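Local coordinates for protein (R)-specific secondary-alkylsulfatase (Pseudomonas sp., PDB 4AXH) that hydrolyses secondary alkyl sulfates enantioselectively with inversion of configuration at the carbon, as a zinc-dependent dimeric enzyme of the metallo-beta-lactamase superfamily, at residues G87-L92 against V237-Q242; G140-V145 against P171-V176; I558-D563 against L585-G590; F576-Q581 against K608-T613. All coordinates share one frame; numbering follows the deposited sequence.

Contact 1. Residues G87-L92 against V237-Q242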
loop_
_atom_site.group_PDB
_atom_site.type_symbol
_atom_site.label_atom_id
_atom_site.label_comp_id
_atom_site.label_asym_id
_atom_site.label_seq_id
_atom_site.Cartn_x
_atom_site.Cartn_y
_atom_site.Cartn_z
ATOM N N GLY A 87 -14.441 -5.328 -35.606
ATOM C CA GLY A 87 -14.500 -4.594 -36.860
ATOM C C GLY A 87 -14.119 -3.130 -36.730
ATOM O O GLY A 87 -13.741 -2.509 -37.726
ATOM N N ALA A 88 -14.195 -2.564 -35.505
ATOM C CA ALA A 88 -13.831 -1.175 -35.253
ATOM C C ALA A 88 -12.300 -0.928 -35.333
ATOM O O ALA A 88 -11.876 0.206 -35.572
ATOM C CB ALA A 88 -14.360 -0.746 -33.903
ATOM N N TYR A 89 -11.485 -1.995 -35.158
ATOM C CA TYR A 89 -10.028 -1.940 -35.189
ATOM C C TYR A 89 -9.401 -2.331 -36.540
ATOM O O TYR A 89 -8.217 -2.658 -36.596
ATOM C CB TYR A 89 -9.441 -2.740 -34.022
ATOM C CG TYR A 89 -9.878 -2.219 -32.677
ATOM C CD1 TYR A 89 -9.274 -1.098 -32.109
ATOM C CD2 TYR A 89 -10.900 -2.842 -31.964
ATOM C CE1 TYR A 89 -9.698 -0.593 -30.872
ATOM C CE2 TYR A 89 -11.324 -2.356 -30.723
ATOM C CZ TYR A 89 -10.730 -1.221 -30.187
ATOM O OH TYR A 89 -11.149 -0.735 -28.971
ATOM N N GLN A 90 -10.186 -2.233 -37.633
ATOM C CA GLN A 90 -9.777 -2.554 -39.004
ATOM C C GLN A 90 -8.583 -1.716 -39.509
ATOM O O GLN A 90 -7.730 -2.250 -40.221
ATOM C CB GLN A 90 -10.957 -2.425 -39.959
ATOM C CG GLN A 90 -10.830 -3.340 -41.170
ATOM C CD GLN A 90 -11.609 -4.609 -40.998
ATOM O OE1 GLN A 90 -12.668 -4.789 -41.617
ATOM N NE2 GLN A 90 -11.101 -5.523 -40.170
ATOM N N PHE A 91 -8.507 -0.430 -39.111
ATOM C CA PHE A 91 -7.428 0.505 -39.458
ATOM C C PHE A 91 -6.023 -0.008 -39.093
ATOM O O PHE A 91 -5.025 0.478 -39.652
ATOM C CB PHE A 91 -7.684 1.884 -38.811
ATOM C CG PHE A 91 -7.745 1.872 -37.301
ATOM C CD1 PHE A 91 -8.913 1.520 -36.631
ATOM C CD2 PHE A 91 -6.650 2.240 -36.545
ATOM C CE1 PHE A 91 -8.964 1.511 -35.233
ATOM C CE2 PHE A 91 -6.709 2.232 -35.151
ATOM C CZ PHE A 91 -7.858 1.853 -34.502
ATOM N N LEU A 92 -5.945 -0.983 -38.163
ATOM C CA LEU A 92 -4.685 -1.542 -37.682
ATOM C C LEU A 92 -4.134 -2.639 -38.560
ATOM O O LEU A 92 -2.916 -2.833 -38.591
ATOM C CB LEU A 92 -4.846 -2.086 -36.244
ATOM C CG LEU A 92 -5.058 -1.067 -35.152
ATOM C CD1 LEU A 92 -5.646 -1.712 -33.910
ATOM C CD2 LEU A 92 -3.770 -0.321 -34.848
ATOM N N VAL A 237 -14.212 6.874 -25.536
ATOM C CA VAL A 237 -13.354 7.362 -26.617
ATOM C C VAL A 237 -13.583 6.520 -27.897
ATOM O O VAL A 237 -13.584 5.292 -27.832
ATOM C CB VAL A 237 -11.858 7.393 -26.179
ATOM C CG1 VAL A 237 -10.957 7.920 -27.288
ATOM C CG2 VAL A 237 -11.670 8.217 -24.896
ATOM N N PRO A 238 -13.764 7.160 -29.075
ATOM C CA PRO A 238 -13.962 6.393 -30.317
ATOM C C PRO A 238 -12.731 5.569 -30.690
ATOM O O PRO A 238 -11.669 5.791 -30.133
ATOM C CB PRO A 238 -14.190 7.493 -31.374
ATOM C CG PRO A 238 -14.522 8.680 -30.647
ATOM C CD PRO A 238 -13.825 8.611 -29.347
ATOM N N ARG A 239 -12.863 4.648 -31.656
ATOM C CA ARG A 239 -11.747 3.839 -32.120
ATOM C C ARG A 239 -11.189 4.529 -33.356
ATOM O O ARG A 239 -11.943 5.177 -34.102
ATOM C CB ARG A 239 -12.156 2.383 -32.417
ATOM C CG ARG A 239 -13.140 1.718 -31.421
ATOM C CD ARG A 239 -12.869 2.023 -29.952
ATOM N NE ARG A 239 -13.887 1.489 -29.047
ATOM C CZ ARG A 239 -13.972 1.773 -27.748
ATOM N NH1 ARG A 239 -13.131 2.643 -27.193
ATOM N NH2 ARG A 239 -14.916 1.215 -27.001
ATOM N N GLY A 240 -9.875 4.427 -33.543
ATOM C CA GLY A 240 -9.181 5.061 -34.655
ATOM C C GLY A 240 -7.807 5.545 -34.250
ATOM O O GLY A 240 -7.559 5.765 -33.057
ATOM N N ALA A 241 -6.911 5.733 -35.260
ATOM C CA ALA A 241 -5.508 6.155 -35.122
ATOM C C ALA A 241 -5.317 7.456 -34.364
ATOM O O ALA A 241 -4.233 7.670 -33.810
ATOM C CB ALA A 241 -4.842 6.220 -36.482
ATOM N N GLN A 242 -6.372 8.309 -34.304
ATOM C CA GLN A 242 -6.365 9.586 -33.578
ATOM C C GLN A 242 -7.013 9.465 -32.185
ATOM O O GLN A 242 -6.973 10.426 -31.411
ATOM C CB GLN A 242 -7.048 10.682 -34.413
ATOM C CG GLN A 242 -6.148 11.288 -35.485
ATOM C CD GLN A 242 -6.450 12.749 -35.707
ATOM O OE1 GLN A 242 -7.025 13.067 -36.848
ATOM N NE2 GLN A 242 -6.176 13.602 -34.861
#
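Between Ala88 and Phe91 the short 3-10 turn runs almost parallel to the irregular chain from Arg239 to Ala241, end-to-end directions 10° apart, with CA of Ala88 6.3 Å from CA of Arg239. Phe91 carries much of the contact. Its CG stands between the backbone N and the carbonyl carbon (chi1 61°), which turns the ring onto the backbone of the other segment. Gly240 CA lies over one face, 3.7 Å from the ring centroid, a CH-pi contact displaced toward the rim; Phe91 CZ is 3.4 Å from Gly240 N. Further along the ring, Phe91 CD2 approaches Ala241 CB at 4.4 Å. Arg239 supplies most of the remaining contact, chiefly through its aliphatic part: its CG touches Ala88 CB at 3.7 Å, and its CD reaches Tyr89 OH at 3.4 Å. That hydroxyl sits over a face of the guanidinium, whose plane is only 18° from the phenol ring. The polar ends are tied locally, Tyr89 OH to Gln244 and Arg239 NH1 to Gly234 O. The two loops therefore adhere through aromatic and aliphatic surface, while the Tyr89 hydroxyl and Arg239 NH1 bond to residues beside the segments.

Contact 2. Residues G140-V145 against P171-V176; sequences GDSGLV and PIVAVV
A beta-alpha-beta crossover of the metallo-beta-lactamase fold brings Val145 of strand 144-147 beside Ala174 of the parallel strand 172-176; helix 153-164 makes the connection. The carbonyl of Leu144 is gripped twice. Val173 N donates to Leu144 O at 3.0 Å with a bent N-H...O angle of 142°, and Ala174 N donates to the same Leu144 O at 3.3 Å and nearly straight, 172°; each donor is tilted 19° from the carbonyl plane. Two successive N-H groups can converge on one oxygen because Val173 leaves the extended conformation. One residue further on, Val145 pairs with Ala174 in a parallel bridge: Val145 CA meets Ala174 O at 3.3 Å in a C-H...O contact, and Val145 CG2, placed anti to its own backbone N, packs on Ala174 CB at 3.9 Å. On the other face of the eight-stranded sheet, Leu144 and Ile172 turn toward helix 153-164, Leu144 against Tyr163 and Phe164, Ile172 against Leu160. At the outer end, Val173 CG2 sits 3.6 Å from Gly143 CA, and the Pro171 ring flanks the same glycine, its CD 4.0 Å from Gly143 CA. Val173 CG2 also comes 3.9 Å from Ser142 OG, a hydroxyl hydrogen-bonded to Asp278, whose carboxylate binds Gly143 N as well.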
loop_
_atom_site.group_PDB
_atom_site.type_symbol
_atom_site.label_atom_id
_atom_site.label_comp_id
_atom_site.label_asym_id
_atom_site.label_seq_id
_atom_site.Cartn_x
_atom_site.Cartn_y
_atom_site.Cartn_z
ATOM N N GLY A 140 -10.673 -33.974 -23.626
ATOM C CA GLY A 140 -10.946 -34.958 -22.582
ATOM C C GLY A 140 -11.942 -36.023 -22.990
ATOM O O GLY A 140 -12.601 -35.904 -24.036
ATOM N N ASP A 141 -12.046 -37.071 -22.143
ATOM C CA ASP A 141 -12.861 -38.280 -22.335
ATOM C C ASP A 141 -14.284 -38.106 -22.867
ATOM O O ASP A 141 -14.535 -38.468 -24.023
ATOM C CB ASP A 141 -12.771 -39.235 -21.122
ATOM C CG ASP A 141 -11.387 -39.840 -20.881
ATOM O OD1 ASP A 141 -10.549 -39.835 -21.829
ATOM O OD2 ASP A 141 -11.156 -40.368 -19.775
ATOM N N SER A 142 -15.198 -37.533 -22.052
ATOM C CA SER A 142 -16.608 -37.350 -22.416
ATOM C C SER A 142 -17.007 -35.926 -22.836
ATOM O O SER A 142 -17.603 -35.753 -23.900
ATOM C CB SER A 142 -17.527 -37.873 -21.314
ATOM O OG SER A 142 -17.298 -37.252 -20.058
ATOM N N GLY A 143 -16.696 -34.938 -21.993
ATOM C CA GLY A 143 -17.059 -33.550 -22.241
ATOM C C GLY A 143 -15.880 -32.634 -22.431
ATOM O O GLY A 143 -14.916 -33.007 -23.100
ATOM N N LEU A 144 -15.975 -31.419 -21.853
ATOM C CA LEU A 144 -14.972 -30.357 -21.954
ATOM C C LEU A 144 -14.548 -29.829 -20.609
ATOM O O LEU A 144 -15.371 -29.647 -19.704
ATOM C CB LEU A 144 -15.492 -29.158 -22.782
ATOM C CG LEU A 144 -15.996 -29.390 -24.212
ATOM C CD1 LEU A 144 -16.566 -28.125 -24.764
ATOM C CD2 LEU A 144 -14.905 -29.863 -25.141
ATOM N N VAL A 145 -13.251 -29.541 -20.485
ATOM C CA VAL A 145 -12.704 -28.903 -19.294
ATOM C C VAL A 145 -12.227 -27.546 -19.704
ATOM O O VAL A 145 -11.469 -27.399 -20.662
ATOM C CB VAL A 145 -11.763 -29.733 -18.388
ATOM C CG1 VAL A 145 -10.828 -30.593 -19.204
ATOM C CG2 VAL A 145 -11.008 -28.868 -17.380
ATOM N N PRO A 171 -20.753 -31.844 -23.645
ATOM C CA PRO A 171 -21.088 -30.968 -22.509
ATOM C C PRO A 171 -19.835 -30.362 -21.907
ATOM O O PRO A 171 -18.757 -30.597 -22.419
ATOM C CB PRO A 171 -21.763 -31.937 -21.514
ATOM C CG PRO A 171 -21.159 -33.262 -21.807
ATOM C CD PRO A 171 -20.918 -33.283 -23.277
ATOM N N ILE A 172 -19.982 -29.664 -20.777
ATOM C CA ILE A 172 -18.928 -29.079 -19.961
ATOM C C ILE A 172 -18.945 -29.866 -18.674
ATOM O O ILE A 172 -19.932 -29.827 -17.935
ATOM C CB ILE A 172 -19.145 -27.557 -19.761
ATOM C CG1 ILE A 172 -18.986 -26.822 -21.120
ATOM C CG2 ILE A 172 -18.204 -27.002 -18.692
ATOM C CD1 ILE A 172 -19.532 -25.397 -21.204
ATOM N N VAL A 173 -17.882 -30.646 -18.443
ATOM C CA VAL A 173 -17.735 -31.482 -17.250
ATOM C C VAL A 173 -17.042 -30.678 -16.136
ATOM O O VAL A 173 -17.314 -30.863 -14.948
ATOM C CB VAL A 173 -16.966 -32.789 -17.576
ATOM C CG1 VAL A 173 -16.837 -33.678 -16.328
ATOM C CG2 VAL A 173 -17.640 -33.559 -18.705
ATOM N N ALA A 174 -16.113 -29.823 -16.519
ATOM C CA ALA A 174 -15.347 -29.091 -15.531
ATOM C C ALA A 174 -14.998 -27.687 -15.987
ATOM O O ALA A 174 -14.832 -27.433 -17.189
ATOM C CB ALA A 174 -14.068 -29.868 -15.176
ATOM N N VAL A 175 -14.873 -26.788 -15.000
ATOM C CA VAL A 175 -14.459 -25.406 -15.184
ATOM C C VAL A 175 -13.407 -25.085 -14.135
ATOM O O VAL A 175 -13.511 -25.577 -13.022
ATOM C CB VAL A 175 -15.655 -24.399 -15.196
ATOM C CG1 VAL A 175 -15.191 -22.954 -15.055
ATOM C CG2 VAL A 175 -16.491 -24.561 -16.455
ATOM N N VAL A 176 -12.374 -24.298 -14.517
ATOM C CA VAL A 176 -11.287 -23.827 -13.654
ATOM C C VAL A 176 -11.314 -22.311 -13.692
ATOM O O VAL A 176 -11.303 -21.723 -14.759
ATOM C CB VAL A 176 -9.903 -24.362 -14.085
ATOM C CG1 VAL A 176 -8.789 -23.835 -13.181
ATOM C CG2 VAL A 176 -9.884 -25.882 -14.111
#

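Contact 3. Residues I558-D563 against L585-G590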
loop_
_atom_site.group_PDB
_atom_site.type_symbol
_atom_site.label_atom_id
_atom_site.label_comp_id
_atom_site.label_asym_id
_atom_site.label_seq_id
_atom_site.Cartn_x
_atom_site.Cartn_y
_atom_site.Cartn_z
ATOM N N ILE A 558 -19.987 3.374 5.092
ATOM C CA ILE A 558 -19.349 4.225 4.086
ATOM C C ILE A 558 -20.383 5.224 3.520
ATOM O O ILE A 558 -20.047 6.384 3.295
ATOM C CB ILE A 558 -18.701 3.303 2.995
ATOM C CG1 ILE A 558 -17.367 2.728 3.488
ATOM C CG2 ILE A 558 -18.548 4.002 1.640
ATOM C CD1 ILE A 558 -16.919 1.451 2.807
ATOM N N ARG A 559 -21.621 4.759 3.289
ATOM C CA ARG A 559 -22.741 5.562 2.780
ATOM C C ARG A 559 -23.277 6.551 3.839
ATOM O O ARG A 559 -23.739 7.635 3.484
ATOM C CB ARG A 559 -23.873 4.649 2.289
ATOM C CG ARG A 559 -23.576 4.027 0.931
ATOM C CD ARG A 559 -24.784 3.339 0.360
ATOM N NE ARG A 559 -25.894 4.277 0.227
ATOM C CZ ARG A 559 -27.163 3.914 0.120
ATOM N NH1 ARG A 559 -27.490 2.629 0.104
ATOM N NH2 ARG A 559 -28.111 4.833 0.008
ATOM N N LEU A 560 -23.189 6.181 5.134
ATOM C CA LEU A 560 -23.614 7.020 6.249
ATOM C C LEU A 560 -22.955 8.405 6.191
ATOM O O LEU A 560 -21.734 8.519 6.008
ATOM C CB LEU A 560 -23.325 6.325 7.592
ATOM C CG LEU A 560 -23.797 7.046 8.859
ATOM C CD1 LEU A 560 -25.265 6.827 9.080
ATOM C CD2 LEU A 560 -23.038 6.565 10.051
ATOM N N ASP A 561 -23.793 9.444 6.309
ATOM C CA ASP A 561 -23.409 10.845 6.287
ATOM C C ASP A 561 -23.190 11.313 7.713
ATOM O O ASP A 561 -24.148 11.681 8.398
ATOM C CB ASP A 561 -24.493 11.694 5.597
ATOM C CG ASP A 561 -24.133 13.151 5.303
ATOM O OD1 ASP A 561 -23.047 13.610 5.753
ATOM O OD2 ASP A 561 -24.912 13.818 4.584
ATOM N N THR A 562 -21.913 11.317 8.139
ATOM C CA THR A 562 -21.428 11.729 9.457
ATOM C C THR A 562 -22.051 13.045 9.936
ATOM O O THR A 562 -22.498 13.112 11.078
ATOM C CB THR A 562 -19.897 11.752 9.447
ATOM O OG1 THR A 562 -19.451 10.445 9.110
ATOM C CG2 THR A 562 -19.300 12.170 10.775
ATOM N N ASP A 563 -22.117 14.066 9.065
ATOM C CA ASP A 563 -22.686 15.373 9.405
ATOM C C ASP A 563 -24.147 15.352 9.872
ATOM O O ASP A 563 -24.452 15.926 10.925
ATOM C CB ASP A 563 -22.471 16.369 8.267
ATOM C CG ASP A 563 -21.014 16.687 8.012
ATOM O OD1 ASP A 563 -20.162 16.329 8.876
ATOM O OD2 ASP A 563 -20.720 17.306 6.963
ATOM N N LEU A 585 -25.411 -3.752 14.934
ATOM C CA LEU A 585 -24.948 -2.427 14.507
ATOM C C LEU A 585 -24.973 -1.482 15.667
ATOM O O LEU A 585 -25.741 -1.671 16.611
ATOM C CB LEU A 585 -25.826 -1.812 13.405
ATOM C CG LEU A 585 -25.861 -2.436 12.019
ATOM C CD1 LEU A 585 -26.705 -1.569 11.085
ATOM C CD2 LEU A 585 -24.475 -2.530 11.430
ATOM N N THR A 586 -24.136 -0.448 15.590
ATOM C CA THR A 586 -24.030 0.645 16.560
ATOM C C THR A 586 -23.656 1.932 15.833
ATOM O O THR A 586 -22.708 1.933 15.049
ATOM C CB THR A 586 -23.181 0.305 17.826
ATOM O OG1 THR A 586 -22.416 1.448 18.225
ATOM C CG2 THR A 586 -22.276 -0.935 17.668
ATOM N N LEU A 587 -24.450 3.002 16.032
ATOM C CA LEU A 587 -24.240 4.332 15.430
ATOM C C LEU A 587 -23.905 5.286 16.549
ATOM O O LEU A 587 -24.749 5.554 17.397
ATOM C CB LEU A 587 -25.480 4.813 14.636
ATOM C CG LEU A 587 -25.560 6.306 14.246
ATOM C CD1 LEU A 587 -24.374 6.740 13.401
ATOM C CD2 LEU A 587 -26.862 6.606 13.522
ATOM N N ARG A 588 -22.666 5.762 16.573
ATOM C CA ARG A 588 -22.171 6.639 17.631
ATOM C C ARG A 588 -21.289 7.688 17.022
ATOM O O ARG A 588 -20.416 7.363 16.226
ATOM C CB ARG A 588 -21.377 5.815 18.662
ATOM C CG ARG A 588 -21.415 6.393 20.050
ATOM C CD ARG A 588 -20.843 5.424 21.066
ATOM N NE ARG A 588 -19.416 5.661 21.231
ATOM C CZ ARG A 588 -18.866 6.241 22.293
ATOM N NH1 ARG A 588 -19.620 6.611 23.323
ATOM N NH2 ARG A 588 -17.560 6.436 22.345
ATOM N N ASN A 589 -21.524 8.948 17.380
ATOM C CA ASN A 589 -20.776 10.110 16.893
ATOM C C ASN A 589 -20.774 10.183 15.361
ATOM O O ASN A 589 -19.769 10.567 14.776
ATOM C CB ASN A 589 -19.343 10.105 17.461
ATOM C CG ASN A 589 -19.275 10.290 18.942
ATOM O OD1 ASN A 589 -19.729 11.306 19.467
ATOM N ND2 ASN A 589 -18.655 9.347 19.650
ATOM N N GLY A 590 -21.876 9.767 14.734
ATOM C CA GLY A 590 -22.026 9.735 13.275
ATOM C C GLY A 590 -21.126 8.736 12.560
ATOM O O GLY A 590 -20.817 8.907 11.371
#
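The flat carbonyl of Gly590 is met by Thr562 from outside its plane: Thr562 OG1 donates to Gly590 O at 3.1 Å, with a C=O...O angle of 153° and the donor tilted 24° from the carbonyl plane. The Arg588 guanidinium, one face of which carries Asn589 ND2, lies well away from this bond. Thr562 presents more than its hydroxyl, since CG2 lies 3.6 Å from Gly590 O and the backbone CA 3.5 Å from Gly590 O in a C-H...O contact. With OG1 beside the backbone N (chi1 -59°), both branches border the same oxygen. This joins the link after helix 549-559, leading into a weakly bonded helical turn, to the hairpin turn between strands 581-588 and 591-596 of the five-stranded sheet in the C-terminal, SCP2-like domain. Gly590 has a positive phi at that turn. Beside the polar contact, Leu560 CD2 touches Leu587 CD1 at 3.6 Å, and both leucines also pack on Leu592 of strand 591-596. Leu560 CD2 also lies 3.5 Å from Gly590 O. The second subunit covers this end of the domain: Arg588 forms salt bridges with Asp371 and Asp374 of that subunit, and Thr562 packs on its Pro404.

Contact 4. Residues F576-Q581 against K608-T613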
loop_
_atom_site.group_PDB
_atom_site.type_symbol
_atom_site.label_atom_id
_atom_site.label_comp_id
_atom_site.label_asym_id
_atom_site.label_seq_id
_atom_site.Cartn_x
_atom_site.Cartn_y
_atom_site.Cartn_z
ATOM N N PHE A 576 -31.084 -12.660 10.744
ATOM C CA PHE A 576 -31.358 -13.297 9.469
ATOM C C PHE A 576 -31.640 -14.781 9.669
ATOM O O PHE A 576 -30.716 -15.586 9.807
ATOM C CB PHE A 576 -30.189 -13.052 8.498
ATOM C CG PHE A 576 -29.987 -11.612 8.094
ATOM C CD1 PHE A 576 -29.189 -10.763 8.857
ATOM C CD2 PHE A 576 -30.554 -11.115 6.929
ATOM C CE1 PHE A 576 -28.979 -9.433 8.470
ATOM C CE2 PHE A 576 -30.344 -9.788 6.543
ATOM C CZ PHE A 576 -29.559 -8.954 7.317
ATOM N N GLU A 577 -32.932 -15.122 9.725
ATOM C CA GLU A 577 -33.454 -16.472 9.957
ATOM C C GLU A 577 -32.963 -17.520 8.956
ATOM O O GLU A 577 -32.609 -18.635 9.359
ATOM C CB GLU A 577 -34.998 -16.470 10.085
ATOM C CG GLU A 577 -35.757 -15.679 9.015
ATOM C CD GLU A 577 -36.657 -14.524 9.454
ATOM O OE1 GLU A 577 -36.408 -13.930 10.530
ATOM O OE2 GLU A 577 -37.603 -14.197 8.698
ATOM N N ASP A 578 -32.910 -17.150 7.666
ATOM C CA ASP A 578 -32.448 -18.023 6.583
ATOM C C ASP A 578 -30.931 -18.287 6.644
ATOM O O ASP A 578 -30.460 -19.282 6.085
ATOM C CB ASP A 578 -32.827 -17.411 5.219
ATOM C CG ASP A 578 -32.083 -16.134 4.877
ATOM O OD1 ASP A 578 -31.950 -15.263 5.774
ATOM O OD2 ASP A 578 -31.616 -16.011 3.719
ATOM N N LEU A 579 -30.179 -17.378 7.298
ATOM C CA LEU A 579 -28.721 -17.417 7.423
ATOM C C LEU A 579 -28.239 -17.882 8.779
ATOM O O LEU A 579 -27.038 -18.122 8.928
ATOM C CB LEU A 579 -28.159 -16.003 7.199
ATOM C CG LEU A 579 -27.833 -15.588 5.781
ATOM C CD1 LEU A 579 -27.872 -14.094 5.657
ATOM C CD2 LEU A 579 -26.453 -16.070 5.380
ATOM N N LYS A 580 -29.147 -17.942 9.784
ATOM C CA LYS A 580 -28.846 -18.252 11.189
ATOM C C LYS A 580 -27.698 -17.354 11.723
ATOM O O LYS A 580 -26.845 -17.779 12.511
ATOM C CB LYS A 580 -28.707 -19.778 11.475
ATOM C CG LYS A 580 -27.506 -20.520 10.865
ATOM C CD LYS A 580 -27.394 -21.956 11.389
ATOM C CE LYS A 580 -26.381 -22.790 10.635
ATOM N NZ LYS A 580 -24.977 -22.449 10.988
ATOM N N GLN A 581 -27.703 -16.088 11.254
ATOM C CA GLN A 581 -26.690 -15.087 11.564
ATOM C C GLN A 581 -27.274 -13.812 12.192
ATOM O O GLN A 581 -28.221 -13.217 11.671
ATOM C CB GLN A 581 -25.861 -14.755 10.307
ATOM C CG GLN A 581 -24.463 -14.245 10.618
ATOM C CD GLN A 581 -24.104 -13.039 9.795
ATOM O OE1 GLN A 581 -23.794 -13.142 8.602
ATOM N NE2 GLN A 581 -24.129 -11.869 10.425
ATOM N N LYS A 608 -35.768 -8.432 12.193
ATOM C CA LYS A 608 -35.883 -9.817 11.736
ATOM C C LYS A 608 -36.323 -9.809 10.269
ATOM O O LYS A 608 -37.349 -9.210 9.945
ATOM C CB LYS A 608 -36.893 -10.612 12.582
ATOM C CG LYS A 608 -36.578 -10.674 14.082
ATOM C CD LYS A 608 -37.088 -11.973 14.734
ATOM C CE LYS A 608 -38.597 -12.136 14.795
ATOM N NZ LYS A 608 -38.992 -13.554 15.019
ATOM N N LEU A 609 -35.525 -10.443 9.385
ATOM C CA LEU A 609 -35.734 -10.540 7.931
ATOM C C LEU A 609 -34.866 -11.645 7.382
ATOM O O LEU A 609 -34.134 -12.281 8.140
ATOM C CB LEU A 609 -35.387 -9.198 7.226
ATOM C CG LEU A 609 -33.899 -8.764 7.082
ATOM C CD1 LEU A 609 -33.788 -7.507 6.258
ATOM C CD2 LEU A 609 -33.238 -8.492 8.424
ATOM N N THR A 610 -34.919 -11.855 6.067
ATOM C CA THR A 610 -34.095 -12.847 5.375
ATOM C C THR A 610 -33.143 -12.125 4.406
ATOM O O THR A 610 -33.419 -10.975 4.042
ATOM C CB THR A 610 -34.973 -13.892 4.644
ATOM O OG1 THR A 610 -35.589 -13.306 3.497
ATOM C CG2 THR A 610 -36.014 -14.522 5.544
ATOM N N LYS A 611 -32.041 -12.794 3.979
ATOM C CA LYS A 611 -31.111 -12.215 2.999
ATOM C C LYS A 611 -31.851 -11.862 1.683
ATOM O O LYS A 611 -31.731 -10.703 1.274
ATOM C CB LYS A 611 -29.887 -13.113 2.740
ATOM C CG LYS A 611 -28.749 -12.396 1.984
ATOM C CD LYS A 611 -28.206 -13.239 0.824
ATOM C CE LYS A 611 -27.196 -12.510 -0.032
ATOM N NZ LYS A 611 -26.581 -13.406 -1.055
ATOM N N PRO A 612 -32.691 -12.757 1.064
ATOM C CA PRO A 612 -33.406 -12.341 -0.161
ATOM C C PRO A 612 -34.260 -11.073 -0.002
ATOM O O PRO A 612 -34.296 -10.276 -0.936
ATOM C CB PRO A 612 -34.216 -13.582 -0.565
ATOM C CG PRO A 612 -34.203 -14.487 0.614
ATOM C CD PRO A 612 -32.975 -14.174 1.394
ATOM N N THR A 613 -34.876 -10.848 1.196
ATOM C CA THR A 613 -35.655 -9.629 1.468
ATOM C C THR A 613 -34.721 -8.433 1.638
ATOM O O THR A 613 -34.996 -7.386 1.060
ATOM C CB THR A 613 -36.698 -9.779 2.606
ATOM O OG1 THR A 613 -36.062 -9.777 3.882
ATOM C CG2 THR A 613 -37.617 -10.993 2.433
#
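A capped helix start meets a hairpin turn here: Asp578 takes the first N-H of helix 611-618, just after the N-cap residue Thr610. Asp578 CG is placed between its backbone N and carbonyl carbon (chi1 68°), which brings the carboxylate to Lys611 N. That N donates to Asp578 OD1 at 3.1 Å and 155°, reaching it on the syn side but 33° out of the carboxylate plane; a second, weak bond runs from Lys611 N to Asp578 OD2. The helix end would probably favour the charged form of Asp578. Within the cap, Thr613 OG1 donates to Thr610 O at 2.9 Å, and Thr613 N bonds weakly back to Thr610 OG1. The hairpin between strands 570-576 and 581-588 closes with a G1 beta bulge, Lys580 and Gln581 both opposite Phe576. Strand 605-609 runs parallel to strand 570-576, and Phe576 CA approaches Leu609 O at 3.2 Å. The side chains of Phe576 and Leu609 run alongside each other in one direction. Leu609 CD2 stands over one ring face, 4.0 Å from the Phe576 centroid, whereas Thr610 C lies in plane at the ring edge. Leu614 of the helix touches both residues. On the helix side, Leu579 CD1 rests on Lys611 CB at 3.7 Å; the lysine's NZ leads away to Arg545 O.

Overall arrangement
Contact 2 is nested in the long loop closed by contact 1; both precede contacts 3 and 4 along the chain. Contact 2 belongs to the eight-stranded sheet of the metallo-beta-lactamase domain, whereas contact 1 ties two loops, its centre about 37 Å from that of contact 2. Contacts 3 and 4 occupy the C-terminal domain, on the opposite side of the chain's centre from contact 1, with centres about 48 and 50 Å from it. They share one five-stranded sheet: hairpin strand 581-588 leads from the contact 4 turn to contact 3, centres about 23 Å apart, and their segments alternate in sequence. Of the four, only contact 3 touches the second subunit, placing this end of the C-terminal domain against the other half of the dimer.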